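Local atomic coordinates of SusD superfamily protein (Bacteroides fragilis, PDB entry 3L22), a protein that probably binds sugars at the bacterial outer membrane, and also binds zinc ions. Residues 228-233 against 248-253; 137-142 against 167-172; 288-293 against 364-369. One frame throughout, in Å; residues are numbered along the deposited sequence. Where two conformers were deposited one is given.

Contact 1 (228-233 against 248-253)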
ATOM      1  N   THR A 228      -7.915   7.812 -15.644  1.00 16.78           N
ATOM      2  CA  THR A 228      -8.451   9.085 -16.119  1.00 16.97           C
ATOM      3  C   THR A 228      -9.651   9.483 -15.259  1.00 16.44           C
ATOM      4  O   THR A 228     -10.245   8.657 -14.561  1.00 16.46           O
ATOM      5  CB  THR A 228      -8.924   8.975 -17.586  1.00 17.72           C
ATOM      6  OG1 THR A 228      -9.924   7.962 -17.643  1.00 19.28           O
ATOM      7  CG2 THR A 228      -7.744   8.606 -18.564  1.00 18.22           C
ATOM      8  N   GLY A 229      -9.972  10.772 -15.302  1.00 16.62           N
ATOM      9  CA  GLY A 229     -11.172  11.318 -14.679  1.00 16.54           C
ATOM     10  C   GLY A 229     -10.975  11.861 -13.257  1.00 15.93           C
ATOM     11  O   GLY A 229     -11.932  12.396 -12.680  1.00 15.50           O
ATOM     12  N   TYR A 230      -9.783  11.680 -12.684  1.00 14.75           N
ATOM     13  CA  TYR A 230      -9.494  12.164 -11.327  1.00 15.25           C
ATOM     14  C   TYR A 230      -8.823  13.533 -11.380  1.00 16.30           C
ATOM     15  O   TYR A 230      -8.417  13.997 -12.448  1.00 16.43           O
ATOM     16  CB  TYR A 230      -8.620  11.176 -10.545  1.00 14.49           C
ATOM     17  CG  TYR A 230      -9.246   9.816 -10.419  1.00 13.31           C
ATOM     18  CD1 TYR A 230     -10.097   9.500  -9.355  1.00 12.39           C
ATOM     19  CD2 TYR A 230      -9.036   8.841 -11.396  1.00 12.77           C
ATOM     20  CE1 TYR A 230     -10.669   8.242  -9.245  1.00 10.68           C
ATOM     21  CE2 TYR A 230      -9.617   7.562 -11.280  1.00 10.99           C
ATOM     22  CZ  TYR A 230     -10.416   7.277 -10.219  1.00 11.96           C
ATOM     23  OH  TYR A 230     -11.007   6.043 -10.132  1.00 14.54           O
ATOM     24  N   SER A 231      -8.717  14.197 -10.237  1.00 16.74           N
ATOM     25  CA  SER A 231      -8.022  15.469 -10.181  1.00 17.36           C
ATOM     26  C   SER A 231      -7.395  15.664  -8.813  1.00 16.80           C
ATOM     27  O   SER A 231      -7.525  14.797  -7.953  1.00 16.75           O
ATOM     28  CB  SER A 231      -9.013  16.586 -10.530  1.00 19.13           C
ATOM     29  OG  SER A 231     -10.101  16.549  -9.638  1.00 19.66           O
ATOM     30  N   LEU A 232      -6.632  16.750  -8.673  1.00 15.89           N
ATOM     31  CA  LEU A 232      -5.990  17.119  -7.451  1.00 15.75           C
ATOM     32  C   LEU A 232      -6.737  18.310  -6.909  1.00 15.37           C
ATOM     33  O   LEU A 232      -6.540  19.427  -7.382  1.00 15.16           O
ATOM     34  CB  LEU A 232      -4.527  17.526  -7.685  1.00 16.19           C
ATOM     35  CG  LEU A 232      -3.550  16.501  -8.266  1.00 18.50           C
ATOM     36  CD1 LEU A 232      -2.161  17.133  -8.423  1.00 15.99           C
ATOM     37  CD2 LEU A 232      -3.520  15.234  -7.395  1.00 13.45           C
ATOM     38  N   PRO A 233      -7.618  18.093  -5.921  1.00 15.25           N
ATOM     39  CA  PRO A 233      -8.246  19.259  -5.274  1.00 15.27           C
ATOM     40  C   PRO A 233      -7.199  20.175  -4.605  1.00 15.46           C
ATOM     41  O   PRO A 233      -6.147  19.711  -4.181  1.00 15.16           O
ATOM     42  CB  PRO A 233      -9.141  18.618  -4.221  1.00 15.71           C
ATOM     43  CG  PRO A 233      -9.373  17.199  -4.717  1.00 15.03           C
ATOM     44  CD  PRO A 233      -8.129  16.821  -5.394  1.00 14.10           C
ATOM     45  N   GLU A 248      -9.913  13.049  -5.923  1.00 13.91           N
ATOM     46  CA  GLU A 248      -8.572  12.455  -5.983  1.00 13.50           C
ATOM     47  C   GLU A 248      -8.539  10.954  -5.659  1.00 13.38           C
ATOM     48  O   GLU A 248      -7.567  10.269  -6.002  1.00 12.83           O
ATOM     49  CB  GLU A 248      -7.639  13.206  -5.039  1.00 14.01           C
ATOM     50  CG  GLU A 248      -6.190  13.022  -5.344  1.00 14.09           C
ATOM     51  CD  GLU A 248      -5.234  13.629  -4.324  1.00 16.28           C
ATOM     52  OE1 GLU A 248      -5.635  14.563  -3.592  1.00 14.69           O
ATOM     53  OE2 GLU A 248      -4.051  13.162  -4.290  1.00 14.57           O
ATOM     54  N   SER A 249      -9.597  10.440  -5.028  1.00 12.22           N
ATOM     55  CA  SER A 249      -9.565   9.126  -4.406  1.00 12.11           C
ATOM     56  C   SER A 249      -9.838   8.045  -5.420  1.00 11.79           C
ATOM     57  O   SER A 249     -10.886   8.043  -6.053  1.00 12.41           O
ATOM     58  CB  SER A 249     -10.628   9.061  -3.297  1.00 12.72           C
ATOM     59  OG  SER A 249     -10.443  10.105  -2.370  1.00 10.64           O
ATOM     60  N   ILE A 250      -8.900   7.124  -5.581  1.00 12.01           N
ATOM     61  CA  ILE A 250      -9.075   6.023  -6.516  1.00 12.03           C
ATOM     62  C   ILE A 250      -9.595   4.815  -5.772  1.00 11.92           C
ATOM     63  O   ILE A 250     -10.632   4.247  -6.138  1.00 12.61           O
ATOM     64  CB  ILE A 250      -7.771   5.704  -7.285  1.00 12.07           C
ATOM     65  CG1 ILE A 250      -7.317   6.937  -8.098  1.00 12.45           C
ATOM     66  CG2 ILE A 250      -8.010   4.469  -8.180  1.00 10.64           C
ATOM     67  CD1 ILE A 250      -5.862   6.945  -8.552  1.00 11.10           C
ATOM     68  N   PHE A 251      -8.871   4.375  -4.753  1.00 11.95           N
ATOM     69  CA  PHE A 251      -9.285   3.189  -3.989  1.00 11.68           C
ATOM     70  C   PHE A 251      -8.891   3.351  -2.517  1.00 12.54           C
ATOM     71  O   PHE A 251      -7.729   3.699  -2.223  1.00 13.53           O
ATOM     72  CB  PHE A 251      -8.656   1.907  -4.585  1.00 12.10           C
ATOM     73  CG  PHE A 251      -9.045   0.651  -3.858  1.00 11.21           C
ATOM     74  CD1 PHE A 251     -10.355   0.189  -3.904  1.00 13.01           C
ATOM     75  CD2 PHE A 251      -8.107  -0.074  -3.108  1.00 12.41           C
ATOM     76  CE1 PHE A 251     -10.746  -0.941  -3.176  1.00 11.43           C
ATOM     77  CE2 PHE A 251      -8.478  -1.226  -2.402  1.00 11.56           C
ATOM     78  CZ  PHE A 251      -9.787  -1.653  -2.428  1.00 11.59           C
ATOM     79  N   SER A 252      -9.846   3.078  -1.626  1.00 11.75           N
ATOM     80  CA  SER A 252      -9.679   3.175  -0.177  1.00 12.32           C
ATOM     81  C   SER A 252     -10.445   2.086   0.517  1.00 12.44           C
ATOM     82  O   SER A 252     -11.364   1.466  -0.061  1.00 11.99           O
ATOM     83  CB  SER A 252     -10.227   4.508   0.370  1.00 12.54           C
ATOM     84  OG  SER A 252      -9.632   5.624  -0.243  1.00 10.36           O
ATOM     85  N   LEU A 253     -10.064   1.848   1.766  1.00 13.30           N
ATOM     86  CA  LEU A 253     -10.760   0.886   2.641  1.00 13.36           C
ATOM     87  C   LEU A 253     -11.628   1.705   3.602  1.00 13.70           C
ATOM     88  O   LEU A 253     -11.080   2.481   4.428  1.00 13.08           O
ATOM     89  CB  LEU A 253      -9.771   0.021   3.419  1.00 13.34           C
ATOM     90  CG  LEU A 253      -8.583  -0.527   2.624  1.00 14.07           C
ATOM     91  CD1 LEU A 253      -7.653  -1.376   3.566  1.00 13.36           C
ATOM     92  CD2 LEU A 253      -9.103  -1.338   1.480  1.00 12.42           C
TER
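CA of Glu-248 makes a CA-H...O contact with O of Ser-231 at 3.2 Å, and no conventional hydrogen bond joins 228-233 to 248-253. Its angle of 121° at the hydrogen is far from straight, so it can add little direction of its own. The apolar part of the interface is a CH-pi contact: CG1 of Ile-250 sits 3.7 Å from the centroid of the Tyr-230 ring and 10° off the ring normal, over the centre of one face. A chi1 of -60°, with CG1 anti to the carbonyl carbon of Ile-250, places that methylene over the ring. Tyr-230 CE1 also comes within 3.2 Å of Ser-249 O, obliquely to the ring. At the other end Glu-248, its CG anti to the backbone N and the chain extended beyond it, runs past two residues of the loop: its CB lies 3.7 Å from Pro-233 CD, and its OE2 lies 3.8 Å from Leu-232 CD2. The loop after helix 217-225 is thus laid against the start of strand 249-253, where Ile-250 and Phe-251 both face Phe-325 in a classic beta bulge. Salt bridges to Arg-326 and Arg-358 engage the two carboxylate oxygens of Glu-248, which probably keeps this buried acid ionised while its methylene groups serve as packing surface.

Contact 2 (137-142 against 167-172); sequences TPYSVN and TVKQIY
Tyr-139 lays one side of its ring along the first turn of helix 168-178, where CE2 meets Lys-169 CB at 3.6 Å. The lysine CB lies at the ring edge, near its plane, so the aromatic face is not what the aliphatic chain uses. With its CG anti to the backbone N (chi1 -179°), the tyrosine is carried out from its loop to the helix. Its CB in turn meets the edge of the Tyr-172 ring, 4.0 Å from CE2. Beyond that edge a water bridges the segments, accepting from Tyr-139 N at 3.1 Å and hydrogen-bonded to Tyr-172 OH at 2.8 Å. The helix opens with a capping box: Gln-170 N donates to Thr-167 OG1, and Thr-167 N returns a bond to Gln-170 OE1 with an N-H...O angle of 168°. Just inside the cap, Val-168 points toward the loop that follows helix 113-131. Its CG1, set between backbone N and carbonyl carbon, reaches Asn-142 O at 3.3 Å and Thr-137 O at 3.7 Å. Between those two residues the loop curls on itself, with Pro-138 O accepting from the backbone N of both Val-141 and Asn-142. Tyr-172 continues inward to Val-210 and Ala-213 of helix 200-213, and Lys-169 NZ makes a salt bridge to Glu-173.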
ATOM      1  N   THR A 137      13.632 -10.866  -0.859  1.00 13.23           N
ATOM      2  CA  THR A 137      14.507  -9.874  -1.437  1.00 13.60           C
ATOM      3  C   THR A 137      13.801  -9.276  -2.655  1.00 13.88           C
ATOM      4  O   THR A 137      13.184 -10.030  -3.418  1.00 14.01           O
ATOM      5  CB  THR A 137      15.816 -10.538  -1.873  1.00 13.58           C
ATOM      6  OG1 THR A 137      16.418 -11.105  -0.724  1.00 12.59           O
ATOM      7  CG2 THR A 137      16.799  -9.554  -2.532  1.00 11.64           C
ATOM      8  N   PRO A 138      13.889  -7.946  -2.855  1.00 14.50           N
ATOM      9  CA  PRO A 138      13.195  -7.338  -3.980  1.00 14.54           C
ATOM     10  C   PRO A 138      13.688  -7.810  -5.341  1.00 14.23           C
ATOM     11  O   PRO A 138      14.836  -8.186  -5.528  1.00 13.86           O
ATOM     12  CB  PRO A 138      13.475  -5.833  -3.802  1.00 14.76           C
ATOM     13  CG  PRO A 138      14.730  -5.784  -3.016  1.00 14.30           C
ATOM     14  CD  PRO A 138      14.560  -6.909  -2.049  1.00 15.17           C
ATOM     15  N   TYR A 139      12.767  -7.805  -6.280  1.00 14.68           N
ATOM     16  CA  TYR A 139      13.025  -8.210  -7.654  1.00 14.52           C
ATOM     17  C   TYR A 139      14.204  -7.451  -8.253  1.00 14.31           C
ATOM     18  O   TYR A 139      14.996  -8.035  -8.980  1.00 14.35           O
ATOM     19  CB  TYR A 139      11.757  -7.962  -8.461  1.00 14.07           C
ATOM     20  CG  TYR A 139      11.783  -8.325  -9.934  1.00 12.70           C
ATOM     21  CD1 TYR A 139      12.410  -7.493 -10.856  1.00 15.22           C
ATOM     22  CD2 TYR A 139      11.113  -9.462 -10.423  1.00 15.48           C
ATOM     23  CE1 TYR A 139      12.419  -7.784 -12.209  1.00 15.33           C
ATOM     24  CE2 TYR A 139      11.119  -9.774 -11.804  1.00 12.99           C
ATOM     25  CZ  TYR A 139      11.741  -8.897 -12.674  1.00 14.96           C
ATOM     26  OH  TYR A 139      11.762  -9.112 -14.010  1.00 18.20           O
ATOM     27  N   SER A 140      14.304  -6.163  -7.946  1.00 14.11           N
ATOM     28  CA  SER A 140      15.380  -5.330  -8.484  1.00 14.58           C
ATOM     29  C   SER A 140      16.733  -5.836  -8.051  1.00 14.83           C
ATOM     30  O   SER A 140      17.690  -5.543  -8.717  1.00 14.72           O
ATOM     31  CB  SER A 140      15.251  -3.860  -8.049  1.00 15.01           C
ATOM     32  OG  SER A 140      15.336  -3.742  -6.634  1.00 15.90           O
ATOM     33  N   VAL A 141      16.815  -6.554  -6.931  1.00 14.64           N
ATOM     34  CA  VAL A 141      18.076  -7.157  -6.499  1.00 15.27           C
ATOM     35  C   VAL A 141      18.213  -8.601  -6.946  1.00 15.06           C
ATOM     36  O   VAL A 141      19.274  -8.984  -7.394  1.00 14.54           O
ATOM     37  CB  VAL A 141      18.246  -7.087  -4.973  1.00 15.56           C
ATOM     38  CG1 VAL A 141      19.489  -7.902  -4.528  1.00 16.08           C
ATOM     39  CG2 VAL A 141      18.332  -5.609  -4.532  1.00 15.45           C
ATOM     40  N   ASN A 142      17.155  -9.388  -6.809  1.00 13.69           N
ATOM     41  CA  ASN A 142      17.189 -10.783  -7.198  1.00 14.33           C
ATOM     42  C   ASN A 142      15.780 -11.285  -7.546  1.00 14.62           C
ATOM     43  O   ASN A 142      15.009 -11.624  -6.643  1.00 13.05           O
ATOM     44  CB  ASN A 142      17.775 -11.635  -6.073  1.00 14.21           C
ATOM     45  CG  ASN A 142      17.820 -13.138  -6.419  1.00 15.65           C
ATOM     46  OD1 ASN A 142      17.532 -13.550  -7.531  1.00 16.68           O
ATOM     47  ND2 ASN A 142      18.141 -13.950  -5.431  1.00 18.33           N
ATOM     48  N   THR A 167       8.905 -17.584  -6.314  1.00 14.03           N
ATOM     49  CA  THR A 167       9.861 -16.488  -6.339  1.00 13.37           C
ATOM     50  C   THR A 167       9.139 -15.110  -6.350  1.00 13.49           C
ATOM     51  O   THR A 167       7.971 -15.030  -6.702  1.00 13.44           O
ATOM     52  CB  THR A 167      10.797 -16.576  -7.534  1.00 12.85           C
ATOM     53  OG1 THR A 167      10.065 -16.315  -8.729  1.00 13.21           O
ATOM     54  CG2 THR A 167      11.528 -17.986  -7.640  1.00 11.44           C
ATOM     55  N   VAL A 168       9.849 -14.051  -5.977  1.00 12.99           N
ATOM     56  CA  VAL A 168       9.350 -12.678  -6.087  1.00 12.53           C
ATOM     57  C   VAL A 168       8.846 -12.391  -7.520  1.00 13.26           C
ATOM     58  O   VAL A 168       7.757 -11.823  -7.684  1.00 12.22           O
ATOM     59  CB  VAL A 168      10.368 -11.651  -5.550  1.00 12.30           C
ATOM     60  CG1 VAL A 168      11.711 -11.641  -6.372  1.00 11.37           C
ATOM     61  CG2 VAL A 168       9.762 -10.221  -5.432  1.00 11.23           C
ATOM     62  N   LYS A 169       9.577 -12.850  -8.543  1.00 13.40           N
ATOM     63  CA  LYS A 169       9.124 -12.709  -9.928  0.60 13.31           C
ATOM     64  C   LYS A 169       7.814 -13.493 -10.160  1.00 13.38           C
ATOM     65  O   LYS A 169       6.873 -12.988 -10.786  1.00 13.21           O
ATOM     66  CB  LYS A 169      10.208 -13.170 -10.920  0.60 13.85           C
ATOM     67  CG  LYS A 169       9.780 -13.315 -12.424  0.60 15.01           C
ATOM     68  CD  LYS A 169      10.980 -13.756 -13.319  0.60 17.11           C
ATOM     69  CE  LYS A 169      10.720 -13.758 -14.856  0.60 18.34           C
ATOM     70  NZ  LYS A 169       9.863 -14.907 -15.421  0.60 18.66           N
ATOM     71  N   GLN A 170       7.744 -14.720  -9.668  1.00 12.91           N
ATOM     72  CA  GLN A 170       6.541 -15.545  -9.915  1.00 13.14           C
ATOM     73  C   GLN A 170       5.310 -14.927  -9.272  1.00 12.54           C
ATOM     74  O   GLN A 170       4.199 -14.982  -9.837  1.00 11.27           O
ATOM     75  CB  GLN A 170       6.740 -16.994  -9.433  1.00 13.33           C
ATOM     76  CG  GLN A 170       7.622 -17.818 -10.346  1.00 13.45           C
ATOM     77  CD  GLN A 170       8.062 -19.134  -9.710  1.00 16.47           C
ATOM     78  OE1 GLN A 170       8.268 -19.247  -8.488  1.00 13.07           O
ATOM     79  NE2 GLN A 170       8.196 -20.147 -10.549  1.00 16.78           N
ATOM     80  N   ILE A 171       5.497 -14.328  -8.100  1.00 12.12           N
ATOM     81  CA  ILE A 171       4.357 -13.721  -7.408  1.00 11.55           C
ATOM     82  C   ILE A 171       3.872 -12.512  -8.203  1.00 11.72           C
ATOM     83  O   ILE A 171       2.663 -12.374  -8.445  1.00 11.91           O
ATOM     84  CB  ILE A 171       4.682 -13.361  -5.943  1.00 10.87           C
ATOM     85  CG1 ILE A 171       4.917 -14.622  -5.114  1.00 11.31           C
ATOM     86  CG2 ILE A 171       3.571 -12.501  -5.315  1.00 11.93           C
ATOM     87  CD1 ILE A 171       3.762 -15.589  -4.963  1.00  9.03           C
ATOM     88  N   TYR A 172       4.799 -11.658  -8.642  1.00 10.94           N
ATOM     89  CA  TYR A 172       4.430 -10.560  -9.503  1.00 11.55           C
ATOM     90  C   TYR A 172       3.742 -11.007 -10.779  1.00 12.33           C
ATOM     91  O   TYR A 172       2.782 -10.366 -11.234  1.00 12.25           O
ATOM     92  CB  TYR A 172       5.622  -9.682  -9.862  1.00 11.89           C
ATOM     93  CG  TYR A 172       6.104  -8.746  -8.773  1.00 12.72           C
ATOM     94  CD1 TYR A 172       5.209  -8.004  -7.987  1.00 11.77           C
ATOM     95  CD2 TYR A 172       7.455  -8.541  -8.562  1.00 11.69           C
ATOM     96  CE1 TYR A 172       5.682  -7.109  -7.002  1.00 11.41           C
ATOM     97  CE2 TYR A 172       7.904  -7.672  -7.566  1.00 11.01           C
ATOM     98  CZ  TYR A 172       7.032  -6.955  -6.820  1.00 10.46           C
ATOM     99  OH  TYR A 172       7.496  -6.093  -5.846  1.00 11.73           O
TER
HETATM  100  O   HOH W   1      10.253  -6.088  -5.503  1.00 11.38           O

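Contact 3 (288-293 against 364-369)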
ATOM      1  N   LYS A 288      14.136  18.032   5.720  1.00 14.73           N
ATOM      2  CA  LYS A 288      14.787  18.670   4.602  1.00 15.33           C
ATOM      3  C   LYS A 288      14.131  20.031   4.299  1.00 16.23           C
ATOM      4  O   LYS A 288      12.908  20.099   4.230  1.00 15.35           O
ATOM      5  CB  LYS A 288      14.694  17.789   3.359  1.00 15.04           C
ATOM      6  CG  LYS A 288      15.379  16.417   3.523  1.00 16.61           C
ATOM      7  CD  LYS A 288      15.215  15.621   2.258  1.00 20.61           C
ATOM      8  CE  LYS A 288      15.558  14.138   2.420  1.00 23.67           C
ATOM      9  NZ  LYS A 288      16.916  13.897   2.007  1.00 26.34           N
ATOM     10  N   PRO A 289      14.933  21.102   4.085  1.00 17.41           N
ATOM     11  CA  PRO A 289      14.241  22.398   3.962  0.50 17.41           C
ATOM     12  C   PRO A 289      13.256  22.576   2.778  1.00 17.32           C
ATOM     13  O   PRO A 289      12.204  23.189   3.007  1.00 17.39           O
ATOM     14  CB  PRO A 289      15.392  23.409   3.957  0.50 17.45           C
ATOM     15  CG  PRO A 289      16.410  22.790   4.875  0.50 16.92           C
ATOM     16  CD  PRO A 289      16.321  21.290   4.580  0.50 17.18           C
ATOM     17  N   ASP A 290      13.479  21.968   1.615  1.00 16.44           N
ATOM     18  CA  ASP A 290      12.494  22.039   0.537  1.00 16.30           C
ATOM     19  C   ASP A 290      11.210  21.223   0.749  1.00 14.97           C
ATOM     20  O   ASP A 290      10.254  21.360   0.001  1.00 13.26           O
ATOM     21  CB  ASP A 290      13.122  21.656  -0.793  1.00 17.91           C
ATOM     22  CG  ASP A 290      14.181  22.681  -1.277  1.00 20.85           C
ATOM     23  OD1 ASP A 290      14.505  23.664  -0.570  1.00 22.32           O
ATOM     24  OD2 ASP A 290      14.658  22.491  -2.414  1.00 27.08           O
ATOM     25  N   TYR A 291      11.188  20.375   1.766  1.00 14.04           N
ATOM     26  CA  TYR A 291      10.073  19.527   2.043  1.00 13.43           C
ATOM     27  C   TYR A 291       9.564  19.798   3.451  1.00 13.25           C
ATOM     28  O   TYR A 291       8.922  18.965   4.041  1.00 12.90           O
ATOM     29  CB  TYR A 291      10.499  18.060   1.776  1.00 13.47           C
ATOM     30  CG  TYR A 291      10.939  17.935   0.332  1.00 12.59           C
ATOM     31  CD1 TYR A 291      10.036  17.712  -0.677  1.00 11.96           C
ATOM     32  CD2 TYR A 291      12.281  18.147  -0.018  1.00 15.57           C
ATOM     33  CE1 TYR A 291      10.446  17.701  -2.015  1.00 13.37           C
ATOM     34  CE2 TYR A 291      12.707  18.119  -1.333  1.00 13.50           C
ATOM     35  CZ  TYR A 291      11.777  17.895  -2.330  1.00 14.53           C
ATOM     36  OH  TYR A 291      12.210  17.867  -3.623  1.00 16.40           O
ATOM     37  N   SER A 292       9.866  20.990   3.981  1.00 12.65           N
ATOM     38  CA  SER A 292       9.292  21.447   5.223  1.00 12.34           C
ATOM     39  C   SER A 292       8.997  22.931   5.190  1.00 12.63           C
ATOM     40  O   SER A 292       9.006  23.578   6.203  1.00 13.28           O
ATOM     41  CB  SER A 292      10.218  21.098   6.386  1.00 12.05           C
ATOM     42  OG  SER A 292      11.491  21.638   6.188  1.00 13.85           O
ATOM     43  N   LEU A 293       8.633  23.452   4.033  1.00 13.62           N
ATOM     44  CA  LEU A 293       8.384  24.877   3.887  1.00 13.90           C
ATOM     45  C   LEU A 293       7.136  25.283   4.682  1.00 14.37           C
ATOM     46  O   LEU A 293       6.098  24.611   4.632  1.00 14.17           O
ATOM     47  CB  LEU A 293       8.200  25.208   2.410  1.00 14.51           C
ATOM     48  CG  LEU A 293       9.413  25.004   1.513  1.00 14.66           C
ATOM     49  CD1 LEU A 293       8.956  24.994   0.029  1.00 12.51           C
ATOM     50  CD2 LEU A 293      10.499  26.056   1.817  1.00 12.37           C
ATOM     51  N   THR A 364       7.403  31.295  -5.422  1.00 23.15           N
ATOM     52  CA  THR A 364       8.357  31.440  -4.311  1.00 22.01           C
ATOM     53  C   THR A 364       9.042  30.112  -3.885  1.00 20.74           C
ATOM     54  O   THR A 364       9.589  30.014  -2.816  1.00 20.11           O
ATOM     55  CB  THR A 364       7.624  31.987  -3.131  1.00 22.95           C
ATOM     56  OG1 THR A 364       6.591  31.059  -2.807  1.00 23.46           O
ATOM     57  CG2 THR A 364       7.009  33.397  -3.473  1.00 22.74           C
ATOM     58  N   ASP A 365       9.031  29.101  -4.740  1.00 19.90           N
ATOM     59  CA  ASP A 365       9.624  27.778  -4.432  1.00 18.03           C
ATOM     60  C   ASP A 365      11.169  27.826  -4.591  1.00 17.36           C
ATOM     61  O   ASP A 365      11.678  28.235  -5.635  1.00 15.39           O
ATOM     62  CB  ASP A 365       9.038  26.766  -5.411  1.00 17.47           C
ATOM     63  CG  ASP A 365       9.307  25.315  -5.040  1.00 16.95           C
ATOM     64  OD1 ASP A 365      10.155  25.010  -4.173  1.00 15.92           O
ATOM     65  OD2 ASP A 365       8.628  24.446  -5.641  1.00 18.78           O
ATOM     66  N   PRO A 366      11.909  27.363  -3.591  1.00 16.97           N
ATOM     67  CA  PRO A 366      13.356  27.253  -3.747  1.00 17.68           C
ATOM     68  C   PRO A 366      13.846  26.172  -4.720  1.00 17.32           C
ATOM     69  O   PRO A 366      14.999  26.211  -5.103  1.00 18.22           O
ATOM     70  CB  PRO A 366      13.851  26.963  -2.328  1.00 17.94           C
ATOM     71  CG  PRO A 366      12.737  26.570  -1.582  1.00 17.04           C
ATOM     72  CD  PRO A 366      11.486  27.053  -2.219  1.00 18.08           C
ATOM     73  N   LEU A 367      12.991  25.234  -5.099  1.00 16.48           N
ATOM     74  CA  LEU A 367      13.334  24.195  -6.076  1.00 16.76           C
ATOM     75  C   LEU A 367      12.932  24.678  -7.468  1.00 17.27           C
ATOM     76  O   LEU A 367      11.767  25.002  -7.694  1.00 17.67           O
ATOM     77  CB  LEU A 367      12.581  22.906  -5.732  1.00 16.22           C
ATOM     78  CG  LEU A 367      12.817  21.650  -6.573  1.00 16.97           C
ATOM     79  CD1 LEU A 367      14.258  21.163  -6.389  1.00 16.71           C
ATOM     80  CD2 LEU A 367      11.787  20.577  -6.177  1.00 13.72           C
ATOM     81  N   ASN A 368      13.889  24.773  -8.376  1.00 17.21           N
ATOM     82  CA  ASN A 368      13.575  25.087  -9.756  1.00 17.73           C
ATOM     83  C   ASN A 368      13.423  23.795 -10.579  1.00 16.89           C
ATOM     84  O   ASN A 368      14.393  23.268 -11.133  1.00 17.27           O
ATOM     85  CB  ASN A 368      14.629  26.015 -10.348  1.00 18.75           C
ATOM     86  CG  ASN A 368      14.181  26.621 -11.668  1.00 23.22           C
ATOM     87  OD1 ASN A 368      13.334  26.036 -12.391  1.00 28.67           O
ATOM     88  ND2 ASN A 368      14.733  27.795 -11.997  1.00 24.87           N
ATOM     89  N   ILE A 369      12.197  23.301 -10.662  1.00 16.26           N
ATOM     90  CA  ILE A 369      11.915  22.014 -11.318  1.00 16.63           C
ATOM     91  C   ILE A 369      12.346  21.997 -12.772  1.00 15.98           C
ATOM     92  O   ILE A 369      12.932  21.015 -13.247  1.00 15.98           O
ATOM     93  CB  ILE A 369      10.428  21.606 -11.200  1.00 16.43           C
ATOM     94  CG1 ILE A 369      10.120  21.247  -9.732  1.00 17.57           C
ATOM     95  CG2 ILE A 369      10.141  20.383 -12.135  1.00 14.88           C
ATOM     96  CD1 ILE A 369       8.683  20.891  -9.446  1.00 17.25           C
TER
HETATM   97  O   HOH W   2      16.277  23.872  -3.734  1.00 18.46           O
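This is a surface contact between two loops, one leading from strand 277-279 to helix 297-302 and the other linking helices 345-359 and 374-388. No direct hydrogen bond crosses it. Pro-366 rests against both Asp-290 and Leu-293: its CG lies 3.5 Å from Asp-290 OD1, and the end of Leu-293 reaches the proline ring, CD1 to CD of Pro-366 at 4.0 Å. The aspartate and proline side chains run antiparallel alongside each other, whereas Asp-290 crosses Leu-367 at about a right angle, OD2 standing 3.9 Å from Leu-367 CB. Farther along, Tyr-291 OH approaches CD2 of Leu-367 at 3.7 Å. The second loop is shaped by an Asx turn, Leu-367 N donating to Asp-365 OD1 from above the carboxylate plane with an N-H...O angle of 170°. Arg-356 of helix 345-359 serves both loops, hydrogen-bonding to Asp-290 O and forming a salt bridge with Asp-365. Asp-290 has been seen as a zinc-binding residue of this protein. Since OD2 of Asp-290 and OD1 of Asp-365 lie 5.5 Å apart, their like charges would probably repel, and Arg-356 and a nearby zinc ion could offset that cost.

From the N terminus the three contacts follow in series, with no nesting or crossing. Contact 2 comes first, closing a loop of 24 intervening residues, none of them helical or in a strand, between helices 113-131 and 168-178. Contact 1 closes a shorter span of 14 residues, also without helix or strand, and joins the loop after helix 217-225 to strand 249-253. Contact 3 has the longest reach, tying the loop before helix 297-302 to that between helices 345-359 and 374-388; the 70 residues it spans include strand 322-326, the partner of the strand in contact 1. Contacts 1 and 2 lie on opposite sides of the chain's centre, their centres about 29 Å apart.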